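Local coordinates for protein glycerol-3-phosphate dehydrogenase [NAD(P)+] (Coxiella burnetii, PDB 3K96) that probably catalyses the NAD(P)H-dependent reduction of dihydroxyacetone phosphate to sn-glycerol 3-phosphate, the key precursor for phospholipid synthesis, at residues T174-A179 with F198-N203. Sequence-based numbering, arbitrary orientation.
Sequences TAVSLA and FRVYKN
Val176 pairs with Val200 in the middle of two parallel strands, 174-179 and 198-203, whose short axes are inclined at 38° while the strands stay paired, as in a twisted sheet. Five backbone hydrogen bonds set the register, alternating in direction: Val176 N gives to Arg199 O, and Val176 O accepts from Tyr201 N. The last, Asn203 N to Leu178 O, is the most bent, at 140° about the hydrogen, and its donor stands above the carbonyl plane.

Tyr201 can be traced outward on the face it shares with Ala175 and Ser177. Its CB lies 4.0 Å from Val176 O; with chi1 at -60° the ring leans back along the strand, CD2 still near that carbonyl, and CE2 reaches Ala175 CB at 3.9 Å, the methyl meeting the ring edge in plane. At the tip, OH accepts from Arg199 NE (3.1 Å), lying in the guanidinium plane; a bend at chi3 leads that guanidinium away from strand 174-179, and its NH2 binds Gln196 O. A water bridges Ser177 OG and Tyr201 O.

On the opposite face, Val200 CG1 presses on Leu178 CB at 3.5 Å, closer than an ordinary van der Waals contact between carbons, while Val176 CG2 touches both Val200 CG2 and Phe198 CZ.

Helix 183-193 packs on Leu178 and Val200, completing a beta-alpha-beta unit, with Leu264 of helix 264-275 against Tyr201 on the other face. Strand 198-203 is outermost within the chain, and strand 174-180 continues the sheet antiparallel to strand 156-160; Arg351 of the second subunit packs on Tyr201.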
ATOM      1  N   THR A 174      11.406   3.188 -11.899  1.00 30.65           N
ATOM      2  CA  THR A 174      10.014   3.551 -11.910  1.00 29.92           C
ATOM      3  C   THR A 174       9.266   2.629 -12.835  1.00 30.73           C
ATOM      4  O   THR A 174       9.818   2.187 -13.867  1.00 30.35           O
ATOM      5  CB  THR A 174       9.864   4.995 -12.417  1.00 31.22           C
ATOM      6  OG1 THR A 174      10.537   5.877 -11.502  1.00 34.37           O
ATOM      7  CG2 THR A 174       8.391   5.403 -12.539  1.00 27.50           C
ATOM      8  N   ALA A 175       8.015   2.318 -12.470  1.00 29.56           N
ATOM      9  CA  ALA A 175       7.167   1.465 -13.305  1.00 28.66           C
ATOM     10  C   ALA A 175       5.780   2.079 -13.393  1.00 28.35           C
ATOM     11  O   ALA A 175       5.221   2.482 -12.383  1.00 27.48           O
ATOM     12  CB  ALA A 175       7.116   0.047 -12.745  1.00 28.47           C
ATOM     13  N   VAL A 176       5.243   2.184 -14.616  1.00 27.59           N
ATOM     14  CA  VAL A 176       3.918   2.741 -14.847  1.00 26.45           C
ATOM     15  C   VAL A 176       3.152   1.878 -15.842  1.00 27.61           C
ATOM     16  O   VAL A 176       3.736   1.067 -16.565  1.00 27.07           O
ATOM     17  CB  VAL A 176       3.952   4.179 -15.393  1.00 27.53           C
ATOM     18  CG1 VAL A 176       4.532   5.155 -14.364  1.00 27.39           C
ATOM     19  CG2 VAL A 176       4.740   4.231 -16.735  1.00 25.17           C
ATOM     20  N   SER A 177       1.832   2.026 -15.851  1.00 28.59           N
ATOM     21  CA  SER A 177       1.002   1.292 -16.799  1.00 30.38           C
ATOM     22  C   SER A 177       0.671   2.209 -17.967  1.00 29.70           C
ATOM     23  O   SER A 177       0.650   3.425 -17.826  1.00 28.18           O
ATOM     24  CB  SER A 177      -0.304   0.822 -16.152  1.00 31.13           C
ATOM     25  OG  SER A 177      -0.071  -0.081 -15.076  1.00 36.61           O
ATOM     26  N   LEU A 178       0.420   1.608 -19.116  1.00 30.01           N
ATOM     27  CA  LEU A 178       0.000   2.358 -20.288  1.00 29.74           C
ATOM     28  C   LEU A 178      -1.142   1.592 -20.961  1.00 28.88           C
ATOM     29  O   LEU A 178      -0.969   0.450 -21.397  1.00 29.56           O
ATOM     30  CB  LEU A 178       1.167   2.590 -21.225  1.00 30.41           C
ATOM     31  CG  LEU A 178       0.902   3.523 -22.393  1.00 32.72           C
ATOM     32  CD1 LEU A 178       2.213   4.181 -22.845  1.00 35.73           C
ATOM     33  CD2 LEU A 178       0.195   2.808 -23.539  1.00 32.06           C
ATOM     34  N   ALA A 179      -2.321   2.216 -20.959  1.00 28.36           N
ATOM     35  CA  ALA A 179      -3.530   1.669 -21.561  1.00 27.98           C
ATOM     36  C   ALA A 179      -3.945   2.506 -22.755  1.00 27.65           C
ATOM     37  O   ALA A 179      -3.916   3.738 -22.706  1.00 28.33           O
ATOM     38  CB  ALA A 179      -4.676   1.627 -20.543  1.00 26.48           C
ATOM     39  N   PHE A 198      13.004   3.351 -16.452  1.00 37.04           N
ATOM     40  CA  PHE A 198      11.621   3.828 -16.595  1.00 35.46           C
ATOM     41  C   PHE A 198      10.908   2.794 -17.425  1.00 34.96           C
ATOM     42  O   PHE A 198      11.071   2.738 -18.656  1.00 34.71           O
ATOM     43  CB  PHE A 198      11.553   5.201 -17.264  1.00 35.64           C
ATOM     44  CG  PHE A 198      10.180   5.802 -17.256  1.00 32.79           C
ATOM     45  CD1 PHE A 198       9.729   6.509 -16.156  1.00 32.53           C
ATOM     46  CD2 PHE A 198       9.324   5.623 -18.323  1.00 31.38           C
ATOM     47  CE1 PHE A 198       8.454   7.066 -16.137  1.00 32.45           C
ATOM     48  CE2 PHE A 198       8.055   6.178 -18.317  1.00 33.16           C
ATOM     49  CZ  PHE A 198       7.618   6.901 -17.212  1.00 31.22           C
ATOM     50  N   ARG A 199      10.121   1.969 -16.749  1.00 33.98           N
ATOM     51  CA  ARG A 199       9.472   0.851 -17.388  1.00 34.76           C
ATOM     52  C   ARG A 199       7.969   1.049 -17.534  1.00 34.46           C
ATOM     53  O   ARG A 199       7.292   1.487 -16.603  1.00 33.24           O
ATOM     54  CB  ARG A 199       9.814  -0.412 -16.617  1.00 35.32           C
ATOM     55  CG  ARG A 199      11.318  -0.535 -16.388  1.00 36.94           C
ATOM     56  CD  ARG A 199      11.726  -1.842 -15.735  1.00 40.46           C
ATOM     57  NE  ARG A 199      11.726  -2.946 -16.689  1.00 42.03           N
ATOM     58  CZ  ARG A 199      12.709  -3.174 -17.569  1.00 45.38           C
ATOM     59  NH1 ARG A 199      12.634  -4.202 -18.407  1.00 44.62           N
ATOM     60  NH2 ARG A 199      13.766  -2.372 -17.624  1.00 46.27           N
ATOM     61  N   VAL A 200       7.468   0.716 -18.723  1.00 34.09           N
ATOM     62  CA  VAL A 200       6.074   0.939 -19.085  1.00 34.32           C
ATOM     63  C   VAL A 200       5.456  -0.368 -19.477  1.00 34.71           C
ATOM     64  O   VAL A 200       5.927  -1.029 -20.394  1.00 34.94           O
ATOM     65  CB  VAL A 200       5.988   1.936 -20.271  1.00 35.05           C
ATOM     66  CG1 VAL A 200       4.559   2.194 -20.653  1.00 34.60           C
ATOM     67  CG2 VAL A 200       6.691   3.224 -19.908  1.00 34.97           C
ATOM     68  N   TYR A 201       4.402  -0.743 -18.772  1.00 35.06           N
ATOM     69  CA  TYR A 201       3.748  -2.006 -19.009  1.00 34.92           C
ATOM     70  C   TYR A 201       2.351  -1.838 -19.616  1.00 34.60           C
ATOM     71  O   TYR A 201       1.553  -1.051 -19.139  1.00 32.77           O
ATOM     72  CB  TYR A 201       3.692  -2.793 -17.704  1.00 35.47           C
ATOM     73  CG  TYR A 201       5.081  -3.058 -17.142  1.00 36.08           C
ATOM     74  CD1 TYR A 201       5.885  -4.071 -17.669  1.00 37.96           C
ATOM     75  CD2 TYR A 201       5.592  -2.300 -16.102  1.00 35.47           C
ATOM     76  CE1 TYR A 201       7.152  -4.318 -17.169  1.00 41.05           C
ATOM     77  CE2 TYR A 201       6.867  -2.546 -15.584  1.00 35.43           C
ATOM     78  CZ  TYR A 201       7.648  -3.549 -16.129  1.00 39.71           C
ATOM     79  OH  TYR A 201       8.915  -3.807 -15.630  1.00 40.70           O
ATOM     80  N   LYS A 202       2.113  -2.574 -20.702  1.00 34.44           N
ATOM     81  CA  LYS A 202       0.858  -2.579 -21.413  1.00 35.49           C
ATOM     82  C   LYS A 202      -0.260  -2.998 -20.466  1.00 36.06           C
ATOM     83  O   LYS A 202      -0.096  -3.896 -19.650  1.00 35.26           O
ATOM     84  CB  LYS A 202       0.952  -3.550 -22.586  1.00 35.60           C
ATOM     85  CG  LYS A 202      -0.255  -3.588 -23.510  1.00 42.42           C
ATOM     86  CD  LYS A 202      -0.008  -4.532 -24.709  1.00 47.00           C
ATOM     87  CE  LYS A 202      -1.089  -4.413 -25.801  1.00 50.09           C
ATOM     88  NZ  LYS A 202      -2.410  -5.009 -25.458  1.00 53.25           N
ATOM     89  N   ASN A 203      -1.380  -2.311 -20.579  1.00 36.91           N
ATOM     90  CA  ASN A 203      -2.555  -2.583 -19.789  1.00 38.32           C
ATOM     91  C   ASN A 203      -3.743  -2.405 -20.745  1.00 40.18           C
ATOM     92  O   ASN A 203      -3.772  -1.505 -21.570  1.00 40.28           O
ATOM     93  CB  ASN A 203      -2.577  -1.671 -18.552  1.00 38.98           C
ATOM     94  CG  ASN A 203      -3.863  -1.754 -17.771  1.00 38.03           C
ATOM     95  OD1 ASN A 203      -4.939  -1.677 -18.336  1.00 42.07           O
ATOM     96  ND2 ASN A 203      -3.755  -1.842 -16.456  1.00 41.38           N
TER
HETATM   97  O   HOH W   1       0.445  -2.365 -16.714  1.00 50.55           O